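Local coordinates for protein galactose-binding lectin (Enterobacter cloacae subsp. cloacae, PDB 6YF6) that binds a fucoside at a calcium site and probably galactose too, this chain being the C-terminal, probably PA-IL-type, lectin domain of the longer protein, at residues A37-T42 with A73-K78; A95-K100 with V106-K111. All coordinates share one frame; numbering follows the deposited sequence.

Interaction 1: residues A37-T42 with A73-K78; sequences AVEFIT and ARIIGK. With CA (calcium ion), chain D.
Ile41 and Ile76 meet through their delta methyls, CD1 to CD1 at 4.1 Å, the two side chains crossing at about a right angle. Ile41 sends its longer branch there by holding CG1 anti to the backbone N (chi1 -157°), beside the carbonyl carbon. A second touch is mixed in character: CD1 of Ile75 rests 3.9 Å from Glu39 OE1, again with the side chains roughly perpendicular. The carboxylate has its polar partners elsewhere: OE1 forms a salt bridge with Arg136, and OE2 is hydrogen-bonded to Tyr29 of the second subunit. No hydrogen bond joins the two segments.

Of the two segments, only 37-42 binds the calcium ion. The ion takes Ile41 O at 2.4 Å, and Thr42 grips it twice, with its backbone O at 2.6 Å and OG1 at 2.3 Å; Ser130, Gly132 and Asp134 supply further ligands. Thr42 also touches the bound seleno-fucoside, consistent with a calcium-dependent sugar site of the PA-IL kind.

Strands 29-40 and 65-74 lie in one antiparallel sheet with 135-143 between them, and the contact is made by side chains alone, near the strand ends. Beyond 37-39 the sheet continues into a strand of the second subunit.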
# COMPACT_ATOMS: atom_id res chain seq x y z
N ALA A 37 9.92 2.18 5.85
CA ALA A 37 9.73 0.84 6.39
C ALA A 37 10.75 0.57 7.48
O ALA A 37 11.88 1.06 7.42
CB ALA A 37 9.84 -0.23 5.29
N VAL A 38 10.34 -0.21 8.48
CA VAL A 38 11.27 -0.74 9.47
C VAL A 38 12.01 -1.92 8.86
O VAL A 38 11.39 -2.84 8.31
CB VAL A 38 10.53 -1.18 10.75
CG1 VAL A 38 11.53 -1.70 11.80
CG2 VAL A 38 9.70 -0.04 11.33
N GLU A 39 13.33 -1.92 8.97
CA GLU A 39 14.16 -2.99 8.44
C GLU A 39 14.59 -3.92 9.57
O GLU A 39 15.08 -3.46 10.61
CB GLU A 39 15.39 -2.43 7.72
CG GLU A 39 16.33 -3.48 7.13
CD GLU A 39 17.00 -3.01 5.85
OE1 GLU A 39 16.27 -2.73 4.87
OE2 GLU A 39 18.24 -2.91 5.83
N PHE A 40 14.40 -5.22 9.36
CA PHE A 40 14.82 -6.26 10.30
C PHE A 40 15.98 -7.01 9.64
O PHE A 40 15.76 -7.91 8.83
CB PHE A 40 13.67 -7.19 10.64
CG PHE A 40 12.50 -6.50 11.29
CD1 PHE A 40 11.59 -5.78 10.53
CD2 PHE A 40 12.30 -6.58 12.66
CE1 PHE A 40 10.51 -5.15 11.12
CE2 PHE A 40 11.22 -5.95 13.26
CZ PHE A 40 10.33 -5.24 12.49
N ILE A 41 17.21 -6.62 9.98
CA ILE A 41 18.41 -7.26 9.43
C ILE A 41 18.92 -8.41 10.29
O ILE A 41 19.79 -9.17 9.84
CB ILE A 41 19.49 -6.19 9.22
CG1 ILE A 41 20.51 -6.63 8.17
CG2 ILE A 41 20.17 -5.87 10.55
CD1 ILE A 41 19.92 -6.72 6.77
N THR A 42 18.39 -8.57 11.51
CA THR A 42 18.71 -9.67 12.41
C THR A 42 20.19 -10.01 12.44
O THR A 42 20.66 -10.93 11.77
CB THR A 42 17.88 -10.91 12.04
OG1 THR A 42 18.13 -11.29 10.68
CG2 THR A 42 16.41 -10.62 12.22
N ALA A 73 7.46 -7.65 3.83
CA ALA A 73 8.16 -8.28 2.72
C ALA A 73 9.49 -8.85 3.20
O ALA A 73 10.19 -8.24 4.01
CB ALA A 73 8.42 -7.29 1.58
N ARG A 74 9.84 -10.02 2.67
CA ARG A 74 11.20 -10.51 2.82
C ARG A 74 12.14 -9.66 1.97
O ARG A 74 11.76 -9.11 0.93
CB ARG A 74 11.30 -11.97 2.40
CG ARG A 74 12.65 -12.59 2.75
CD ARG A 74 12.80 -13.96 2.13
NE ARG A 74 13.90 -14.70 2.74
CZ ARG A 74 14.23 -15.95 2.42
NH1 ARG A 74 13.54 -16.60 1.49
NH2 ARG A 74 15.25 -16.54 3.03
N ILE A 75 13.39 -9.54 2.42
CA ILE A 75 14.44 -8.92 1.63
C ILE A 75 15.61 -9.88 1.54
O ILE A 75 15.74 -10.82 2.33
CB ILE A 75 14.89 -7.56 2.21
CG1 ILE A 75 15.38 -7.72 3.65
CG2 ILE A 75 13.75 -6.56 2.13
CD1 ILE A 75 16.28 -6.59 4.12
N ILE A 76 16.45 -9.65 0.53
CA ILE A 76 17.67 -10.42 0.30
C ILE A 76 17.31 -11.82 -0.18
O ILE A 76 17.76 -12.25 -1.25
CB ILE A 76 18.54 -10.47 1.58
CG1 ILE A 76 18.87 -9.04 2.02
CG2 ILE A 76 19.80 -11.26 1.32
CD1 ILE A 76 19.63 -8.94 3.32
N GLY A 77 16.51 -12.55 0.60
CA GLY A 77 16.02 -13.84 0.19
C GLY A 77 16.97 -15.00 0.38
O GLY A 77 16.79 -16.05 -0.23
N LYS A 78 17.98 -14.84 1.23
CA LYS A 78 18.99 -15.87 1.41
C LYS A 78 18.89 -16.49 2.80
O LYS A 78 18.50 -15.83 3.77
CB LYS A 78 20.39 -15.30 1.18
CG LYS A 78 20.80 -15.31 -0.29
CD LYS A 78 22.29 -15.03 -0.49
CE LYS A 78 23.17 -15.93 0.37
NZ LYS A 78 24.29 -16.54 -0.39
CA CA D . 19.98 -11.48 9.29

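Interaction 2: residues A95-K100 with V106-K111; sequences APLELK and VTLSGK
Leu97 has the largest share of this contact, wedged against Val106 and Leu108. Its CG stands anti to the backbone N (chi1 -178°), beside the carbonyl carbon, and the second torsion of 66° places CD2 at 4.0 Å from Val106 CG2. The same methyl lies 4.2 Å from Leu108 CB. Leu108 has nearly the same conformation, but the two leucines slide past each other in opposite directions. Leu108 CD1 therefore reaches back to Leu97 CB at 3.9 Å, while Leu97 lays its own CD2 beside the base of Leu108. Strand 91-98 is the edge of one antiparallel sheet and strand 106-113 the edge of the other, within this chain, so the leucines and valine pack between the two layers of a beta-sandwich, and no hydrogen bond links the segments. Val106 places CG2 in the tight position between its backbone N and carbonyl carbon, where that methyl serves two neighbours. The second is Leu99 CD2, 4.2 Å away at an oblique crossing. Leu99 also packs on Ile72 and Pro82, whereas Leu108 reaches across to Val84 and Leu86 of strand 83-88.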
# COMPACT_ATOMS: atom_id res chain seq x y z
N ALA A 95 -2.00 -17.08 11.89
CA ALA A 95 -1.02 -18.13 11.68
C ALA A 95 0.35 -17.51 11.40
O ALA A 95 0.44 -16.37 10.96
CB ALA A 95 -1.44 -19.03 10.52
N PRO A 96 1.44 -18.25 11.67
CA PRO A 96 2.76 -17.76 11.26
C PRO A 96 2.89 -17.76 9.74
O PRO A 96 2.76 -18.81 9.10
CB PRO A 96 3.74 -18.75 11.91
CG PRO A 96 2.96 -19.45 12.97
CD PRO A 96 1.53 -19.45 12.51
N LEU A 97 3.13 -16.59 9.17
CA LEU A 97 3.25 -16.42 7.73
C LEU A 97 4.72 -16.46 7.34
O LEU A 97 5.51 -15.64 7.82
CB LEU A 97 2.61 -15.11 7.28
CG LEU A 97 2.61 -14.79 5.79
CD1 LEU A 97 1.74 -15.78 5.02
CD2 LEU A 97 2.14 -13.36 5.55
N GLU A 98 5.09 -17.41 6.48
CA GLU A 98 6.46 -17.51 6.00
C GLU A 98 6.67 -16.55 4.84
O GLU A 98 5.93 -16.59 3.85
CB GLU A 98 6.77 -18.94 5.56
CG GLU A 98 8.24 -19.18 5.24
CD GLU A 98 8.51 -20.62 4.85
OE1 GLU A 98 7.67 -21.49 5.14
OE2 GLU A 98 9.57 -20.87 4.24
N LEU A 99 7.67 -15.69 4.96
CA LEU A 99 8.01 -14.73 3.91
C LEU A 99 9.05 -15.36 2.99
O LEU A 99 10.11 -15.80 3.46
CB LEU A 99 8.54 -13.44 4.52
CG LEU A 99 7.66 -12.79 5.59
CD1 LEU A 99 8.34 -11.56 6.15
CD2 LEU A 99 6.29 -12.45 5.02
N LYS A 100 8.77 -15.41 1.69
CA LYS A 100 9.61 -16.18 0.79
C LYS A 100 10.25 -15.32 -0.32
O LYS A 100 11.46 -15.21 -0.33
CB LYS A 100 8.82 -17.37 0.25
CG LYS A 100 8.02 -18.10 1.32
CD LYS A 100 6.93 -18.96 0.71
CE LYS A 100 7.22 -20.45 0.90
NZ LYS A 100 5.97 -21.25 0.93
N VAL A 106 3.36 -8.40 0.91
CA VAL A 106 2.14 -9.14 1.19
C VAL A 106 1.53 -8.55 2.46
O VAL A 106 2.15 -7.77 3.17
CB VAL A 106 2.38 -10.65 1.36
CG1 VAL A 106 3.06 -11.22 0.12
CG2 VAL A 106 3.22 -10.92 2.60
N THR A 107 0.29 -8.96 2.73
CA THR A 107 -0.45 -8.50 3.89
C THR A 107 -0.57 -9.63 4.90
O THR A 107 -1.04 -10.72 4.57
CB THR A 107 -1.83 -7.99 3.49
OG1 THR A 107 -1.68 -6.89 2.58
CG2 THR A 107 -2.62 -7.53 4.71
N LEU A 108 -0.14 -9.36 6.12
CA LEU A 108 -0.35 -10.24 7.26
C LEU A 108 -1.52 -9.67 8.05
O LEU A 108 -1.49 -8.51 8.46
CB LEU A 108 0.92 -10.32 8.12
CG LEU A 108 0.82 -11.01 9.48
CD1 LEU A 108 0.55 -12.49 9.35
CD2 LEU A 108 2.12 -10.75 10.23
N SER A 109 -2.56 -10.49 8.25
CA SER A 109 -3.83 -10.04 8.79
C SER A 109 -4.27 -10.88 9.97
O SER A 109 -4.01 -12.09 10.03
CB SER A 109 -4.94 -10.08 7.72
OG SER A 109 -4.51 -9.51 6.49
N GLY A 110 -4.96 -10.23 10.90
CA GLY A 110 -5.65 -10.92 11.97
C GLY A 110 -6.70 -10.00 12.55
O GLY A 110 -6.63 -8.78 12.42
N LYS A 111 -7.69 -10.61 13.19
CA LYS A 111 -8.75 -9.88 13.86
C LYS A 111 -8.71 -10.19 15.35
O LYS A 111 -8.38 -11.31 15.75
CB LYS A 111 -10.12 -10.23 13.29
CG LYS A 111 -10.32 -9.78 11.85
CD LYS A 111 -11.70 -10.19 11.34
CE LYS A 111 -12.06 -9.51 10.04
NZ LYS A 111 -13.55 -9.44 9.89

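Overall arrangement
The centres of interactions 1 and 2 lie 15 Å apart, and they follow one another along the chain. Strand 65-74, which overlaps 73-78, is the neighbour of strand 106-113 in one sheet, giving the two contacts a shared layer. They also touch directly: Arg74 NH1 lies 3.1 Å from Lys100 O, a probable hydrogen bond, and Arg74 CD packs at 3.5 Å from Leu99 O. Interaction 1 is at the sugar site, where the side chain of Ile76 is about 4 Å from the bound seleno-fucoside at its nearest atoms. Interaction 2 stands back from it, with the Leu99 side chain about 12 Å from the calcium ion and about 13 Å from the sugar.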